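Local coordinates for protein geranyltranstransferase (Roseobacter denitrificans, PDB 4LLS) that probably catalyses the condensation of isopentenyl diphosphate with an allylic diphosphate, giving farnesyl or geranylgeranyl diphosphate for isoprenoid and carotenoid synthesis, at residues Lys41-Phe46 with Ala54-Thr59; Ser98-Asp103 with Pro117-Lys122. All coordinates share one frame; numbering follows the deposited sequence.

Interaction 1. Residues Lys41-Phe46 with Ala54-Thr59; sequences KVLAAF and AMAHAT
The ring of F46 meets M55 obliquely, its CE2 lying 4.5 Å from the M55 methyl CE, and A168 of the second subunit packs against both residues. L43, three residues earlier, carries most of the contact with its two branches. CD2 turns to the same methyl, 4.1 Å from M55 CE, whereas CD1 rests on the backbone of the second helix, 3.8 Å from A56 CA, and also touches A56 CB. The M55 chain is bent at its last torsion (chi3 77°), so that CE is presented to leucine and phenylalanine together. T59 completes the surface beneath CD1 with its hydroxyl. Its chi1 of 53° folds OG1 back over the helix, where it donates to M55 O at 2.8 Å, 22° out of the carbonyl plane. An alanine here would remove this donor, and is likely to leave M55 O without the side-chain bond and open a small gap against L43 CD1. F46 N bonds to L43 O in a type I turn that carries the chain away from helix 22-43. The arrangement is apolar packing between consecutive helices of the all-helical prenyl synthase fold, with one side facing the second subunit.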
loop_
_atom_site.group_PDB
_atom_site.type_symbol
_atom_site.label_atom_id
_atom_site.label_comp_id
_atom_site.label_asym_id
_atom_site.label_seq_id
_atom_site.Cartn_x
_atom_site.Cartn_y
_atom_site.Cartn_z
ATOM N N LYS A 41 -5.095 15.380 -11.778
ATOM C CA LYS A 41 -5.746 14.670 -12.891
ATOM C C LYS A 41 -6.159 13.256 -12.486
ATOM O O LYS A 41 -7.279 12.816 -12.740
ATOM C CB LYS A 41 -4.827 14.616 -14.093
ATOM C CG LYS A 41 -4.600 15.955 -14.784
ATOM C CD LYS A 41 -3.592 15.778 -15.913
ATOM C CE LYS A 41 -2.907 17.073 -16.327
ATOM N NZ LYS A 41 -1.784 16.787 -17.268
ATOM N N VAL A 42 -5.280 12.559 -11.769
ATOM C CA VAL A 42 -5.572 11.190 -11.385
ATOM C C VAL A 42 -6.688 11.103 -10.337
ATOM O O VAL A 42 -7.602 10.286 -10.471
ATOM C CB VAL A 42 -4.277 10.523 -10.857
ATOM C CG1 VAL A 42 -4.592 9.194 -10.184
ATOM C CG2 VAL A 42 -3.286 10.347 -11.975
ATOM N N LEU A 43 -6.700 12.003 -9.369
ATOM C CA LEU A 43 -7.666 12.007 -8.282
ATOM C C LEU A 43 -9.039 12.540 -8.742
ATOM O O LEU A 43 -10.061 12.236 -8.145
ATOM C CB LEU A 43 -7.133 12.777 -7.068
ATOM C CG LEU A 43 -5.941 12.144 -6.341
ATOM C CD1 LEU A 43 -5.477 13.016 -5.191
ATOM C CD2 LEU A 43 -6.326 10.763 -5.836
ATOM N N ALA A 44 -9.034 13.276 -9.849
ATOM C CA ALA A 44 -10.298 13.783 -10.412
ATOM C C ALA A 44 -11.254 12.668 -10.782
ATOM O O ALA A 44 -12.457 12.927 -10.861
ATOM C CB ALA A 44 -10.016 14.634 -11.634
ATOM N N ALA A 45 -10.711 11.490 -11.090
ATOM C CA ALA A 45 -11.509 10.320 -11.488
ATOM C C ALA A 45 -12.185 9.632 -10.308
ATOM O O ALA A 45 -13.058 8.778 -10.522
ATOM C CB ALA A 45 -10.628 9.337 -12.239
ATOM N N PHE A 46 -11.819 10.005 -9.080
ATOM C CA PHE A 46 -12.327 9.350 -7.872
ATOM C C PHE A 46 -13.526 10.127 -7.289
ATOM O O PHE A 46 -13.694 11.347 -7.524
ATOM C CB PHE A 46 -11.233 9.267 -6.815
ATOM C CG PHE A 46 -10.103 8.319 -7.134
ATOM C CD1 PHE A 46 -9.398 8.374 -8.304
ATOM C CD2 PHE A 46 -9.727 7.373 -6.205
ATOM C CE1 PHE A 46 -8.317 7.525 -8.544
ATOM C CE2 PHE A 46 -8.649 6.534 -6.430
ATOM C CZ PHE A 46 -7.907 6.649 -7.581
ATOM N N ALA A 54 -9.053 13.728 1.649
ATOM C CA ALA A 54 -7.877 13.484 2.496
ATOM C C ALA A 54 -6.645 13.009 1.699
ATOM O O ALA A 54 -5.530 13.431 1.950
ATOM C CB ALA A 54 -8.206 12.488 3.596
ATOM N N MET A 55 -6.876 12.186 0.685
ATOM C CA MET A 55 -5.801 11.804 -0.215
ATOM C C MET A 55 -5.210 13.036 -0.900
ATOM O O MET A 55 -3.987 13.127 -1.063
ATOM C CB MET A 55 -6.289 10.829 -1.271
ATOM C CG MET A 55 -6.600 9.446 -0.725
ATOM S SD MET A 55 -7.475 8.361 -1.878
ATOM C CE MET A 55 -6.132 7.886 -2.966
ATOM N N ALA A 56 -6.062 13.949 -1.369
ATOM C CA ALA A 56 -5.608 15.141 -2.051
ATOM C C ALA A 56 -4.877 16.057 -1.064
ATOM O O ALA A 56 -3.829 16.645 -1.386
ATOM C CB ALA A 56 -6.782 15.873 -2.648
ATOM N N HIS A 57 -5.399 16.155 0.148
ATOM C CA HIS A 57 -4.772 16.972 1.189
ATOM C C HIS A 57 -3.343 16.498 1.435
ATOM O O HIS A 57 -2.408 17.281 1.581
ATOM C CB HIS A 57 -5.599 16.870 2.455
ATOM C CG HIS A 57 -5.217 17.840 3.524
ATOM N ND1 HIS A 57 -4.486 17.497 4.635
ATOM C CD2 HIS A 57 -5.572 19.135 3.693
ATOM C CE1 HIS A 57 -4.397 18.542 5.445
ATOM N NE2 HIS A 57 -5.026 19.552 4.880
ATOM N N ALA A 58 -3.205 15.192 1.610
ATOM C CA ALA A 58 -1.945 14.580 1.987
ATOM C C ALA A 58 -0.880 14.616 0.907
ATOM O O ALA A 58 0.337 14.493 1.215
ATOM C CB ALA A 58 -2.189 13.123 2.390
ATOM N N THR A 59 -1.296 14.735 -0.343
ATOM C CA THR A 59 -0.388 14.780 -1.433
ATOM C C THR A 59 -0.072 16.181 -1.945
ATOM O O THR A 59 0.729 16.317 -2.855
ATOM C CB THR A 59 -0.867 13.895 -2.609
ATOM O OG1 THR A 59 -2.220 14.219 -2.988
ATOM C CG2 THR A 59 -0.760 12.436 -2.246
#

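Interaction 2. Residues Ser98-Asp103 with Pro117-Lys122; sequences SLVHDD and PTVHKK. With CA (calcium ion), chain F; GST (geranyl S-thiolodiphosphate), chain D.
D103 meets T118 along most of its side chain. Its CB lies 3.9 Å from the T118 methyl CG2, its CG passes alongside the same methyl, and OD1 comes nearest, 3.4 Å from CG2. With chi1 at -73°, CG stands anti to the carbonyl carbon, and OD2 reaches the polar side of the contact. There OD2 accepts a hydrogen bond of 2.7 Å from a water bound to the calcium ion and forms a salt bridge with R113. D103 is thus a second-shell residue, joined to the metal through water. The hydroxyl of T118 is used differently: OG1 bonds to D110 O. H120 NE2 gives D103 O a weak, bent hydrogen bond (3.0 Å, 124° at the hydrogen). One turn back on the helix, V100 CG1 packs on V119 CB at 4.3 Å. D102, just before D103 in the chain, binds calcium directly through OD2 at 2.3 Å; two diphosphate oxygens of the geranyl thiolodiphosphate, two waters and D108 complete six ligands. D102, D103 and D108 belong to the first aspartate-rich motif of trans-prenyltransferases, here DDxxxxD, which holds the allylic diphosphate through metal ions, magnesium being the expected cofactor.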
loop_
_atom_site.group_PDB
_atom_site.type_symbol
_atom_site.label_atom_id
_atom_site.label_comp_id
_atom_site.label_asym_id
_atom_site.label_seq_id
_atom_site.Cartn_x
_atom_site.Cartn_y
_atom_site.Cartn_z
ATOM N N SER A 98 3.162 7.315 3.817
ATOM C CA SER A 98 4.008 7.051 4.983
ATOM C C SER A 98 3.886 8.167 6.001
ATOM O O SER A 98 3.886 7.908 7.202
ATOM C CB SER A 98 5.489 6.820 4.566
ATOM O OG SER A 98 6.152 8.058 4.253
ATOM N N LEU A 99 3.714 9.393 5.536
ATOM C CA LEU A 99 3.636 10.554 6.456
ATOM C C LEU A 99 2.255 10.583 7.120
ATOM O O LEU A 99 2.147 10.934 8.307
ATOM C CB LEU A 99 3.900 11.869 5.750
ATOM C CG LEU A 99 5.279 12.024 5.087
ATOM C CD1 LEU A 99 5.397 13.397 4.440
ATOM C CD2 LEU A 99 6.427 11.724 6.024
ATOM N N VAL A 100 1.213 10.220 6.408
ATOM C CA VAL A 100 -0.134 10.208 6.986
ATOM C C VAL A 100 -0.130 9.227 8.144
ATOM O O VAL A 100 -0.666 9.507 9.236
ATOM C CB VAL A 100 -1.196 9.826 5.966
ATOM C CG1 VAL A 100 -2.538 9.652 6.644
ATOM C CG2 VAL A 100 -1.290 10.885 4.897
ATOM N N HIS A 101 0.400 8.044 7.918
ATOM C CA HIS A 101 0.478 7.054 9.001
ATOM C C HIS A 101 1.438 7.445 10.107
ATOM O O HIS A 101 1.087 7.290 11.283
ATOM C CB HIS A 101 0.740 5.642 8.456
ATOM C CG HIS A 101 -0.442 5.065 7.747
ATOM N ND1 HIS A 101 -0.502 3.748 7.331
ATOM C CD2 HIS A 101 -1.656 5.588 7.487
ATOM C CE1 HIS A 101 -1.664 3.519 6.773
ATOM N NE2 HIS A 101 -2.385 4.625 6.838
ATOM N N ASP A 102 2.615 7.971 9.785
ATOM C CA ASP A 102 3.580 8.400 10.792
ATOM C C ASP A 102 2.967 9.439 11.722
ATOM O O ASP A 102 3.328 9.477 12.905
ATOM C CB ASP A 102 4.846 8.968 10.144
ATOM C CG ASP A 102 5.978 9.254 11.167
ATOM O OD1 ASP A 102 6.454 8.300 11.814
ATOM O OD2 ASP A 102 6.416 10.421 11.205
ATOM N N ASP A 103 2.140 10.317 11.183
ATOM C CA ASP A 103 1.620 11.446 11.968
ATOM C C ASP A 103 0.576 10.969 12.983
ATOM O O ASP A 103 0.197 11.744 13.850
ATOM C CB ASP A 103 1.064 12.543 11.068
ATOM C CG ASP A 103 2.168 13.355 10.325
ATOM O OD1 ASP A 103 1.872 13.922 9.243
ATOM O OD2 ASP A 103 3.297 13.402 10.808
ATOM N N PRO A 117 -3.085 21.332 8.946
ATOM C CA PRO A 117 -3.424 20.257 9.867
ATOM C C PRO A 117 -3.179 18.916 9.194
ATOM O O PRO A 117 -3.353 18.787 7.968
ATOM C CB PRO A 117 -4.925 20.437 10.100
ATOM C CG PRO A 117 -5.227 21.847 9.731
ATOM C CD PRO A 117 -4.191 22.288 8.740
ATOM N N THR A 118 -2.740 17.964 9.990
ATOM C CA THR A 118 -2.644 16.596 9.530
ATOM C C THR A 118 -4.010 15.979 9.250
ATOM O O THR A 118 -5.053 16.464 9.685
ATOM C CB THR A 118 -1.890 15.760 10.554
ATOM O OG1 THR A 118 -2.430 16.000 11.868
ATOM C CG2 THR A 118 -0.458 16.103 10.537
ATOM N N VAL A 119 -4.026 14.883 8.495
ATOM C CA VAL A 119 -5.268 14.302 8.080
ATOM C C VAL A 119 -6.157 13.932 9.271
ATOM O O VAL A 119 -7.373 14.130 9.219
ATOM C CB VAL A 119 -5.052 13.084 7.152
ATOM C CG1 VAL A 119 -6.343 12.338 6.913
ATOM C CG2 VAL A 119 -4.487 13.581 5.833
ATOM N N HIS A 120 -5.586 13.270 10.279
ATOM C CA HIS A 120 -6.404 12.803 11.393
ATOM C C HIS A 120 -6.978 13.967 12.200
ATOM O O HIS A 120 -7.950 13.792 12.898
ATOM C CB HIS A 120 -5.656 11.878 12.295
ATOM C CG HIS A 120 -4.425 12.449 12.892
ATOM N ND1 HIS A 120 -4.386 12.973 14.172
ATOM C CD2 HIS A 120 -3.172 12.561 12.404
ATOM C CE1 HIS A 120 -3.159 13.391 14.426
ATOM N NE2 HIS A 120 -2.400 13.121 13.383
ATOM N N LYS A 121 -6.314 15.111 12.138
ATOM C CA LYS A 121 -6.804 16.326 12.820
ATOM C C LYS A 121 -7.927 16.994 12.046
ATOM O O LYS A 121 -8.950 17.379 12.617
ATOM C CB LYS A 121 -5.648 17.304 13.039
ATOM C CG LYS A 121 -4.785 16.995 14.238
ATOM C CD LYS A 121 -5.547 17.282 15.521
ATOM C CE LYS A 121 -4.929 16.564 16.701
ATOM N NZ LYS A 121 -5.729 16.770 17.940
ATOM N N LYS A 122 -7.771 17.117 10.730
ATOM C CA LYS A 122 -8.767 17.724 9.876
ATOM C C LYS A 122 -10.005 16.843 9.692
ATOM O O LYS A 122 -11.120 17.325 9.516
ATOM C CB LYS A 122 -8.148 18.092 8.531
ATOM C CG LYS A 122 -9.054 18.848 7.582
ATOM C CD LYS A 122 -8.244 19.513 6.480
ATOM C CE LYS A 122 -9.121 20.042 5.358
ATOM N NZ LYS A 122 -10.009 21.129 5.829
HETATM CA CA CA F . 7.509 12.003 12.415
HETATM P PA GST D . 9.211 14.111 10.193
HETATM O O1A GST D . 8.941 14.855 8.886
HETATM O O2A GST D . 10.210 14.794 11.118
HETATM O O3A GST D . 7.931 13.689 10.905
HETATM O O1B GST D . 9.890 12.750 9.720
HETATM P PB GST D . 10.589 11.737 10.719
HETATM O O2B GST D . 11.910 12.175 11.177
HETATM O O3B GST D . 9.598 11.373 11.876
HETATM S S1 GST D . 10.889 10.177 9.527
HETATM C C1 GST D . 9.210 9.891 9.077
HETATM C C2 GST D . 8.934 8.445 8.741
HETATM C C3 GST D . 8.963 7.988 7.480
HETATM C C10 GST D . 9.377 8.857 6.342
HETATM C C4 GST D . 8.687 6.553 7.180
HETATM C C5 GST D . 7.442 6.126 7.968
HETATM C C6 GST D . 7.099 4.697 7.700
HETATM C C7 GST D . 5.851 4.192 7.814
HETATM C C9 GST D . 4.602 4.934 8.235
HETATM C C8 GST D . 5.746 2.745 7.449
HETATM O O HOH W 1 5.271 12.958 12.653
HETATM O O HOH W 2 8.388 13.500 14.038
#

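Helix 50-59 joins the two contacts. In interaction 1 it meets the end of helix 22-43, and its A58 CB and A54 CB also pack on V100 CG2 (3.5 Å) and V119 CG1 (3.8 Å) of interaction 2. The centres are about 15 Å apart. Only two of the five touching residues of interaction 1 are buried, and its chemistry is apolar, away from the annotated sites and partly against the second subunit. All five touching residues of interaction 2 are buried, yet it mixes a valine pair and a threonine methyl with one weak hydrogen bond, while its strong polar bonds run to R113, D110 and the metal water. Helix 125-144 backs both contacts.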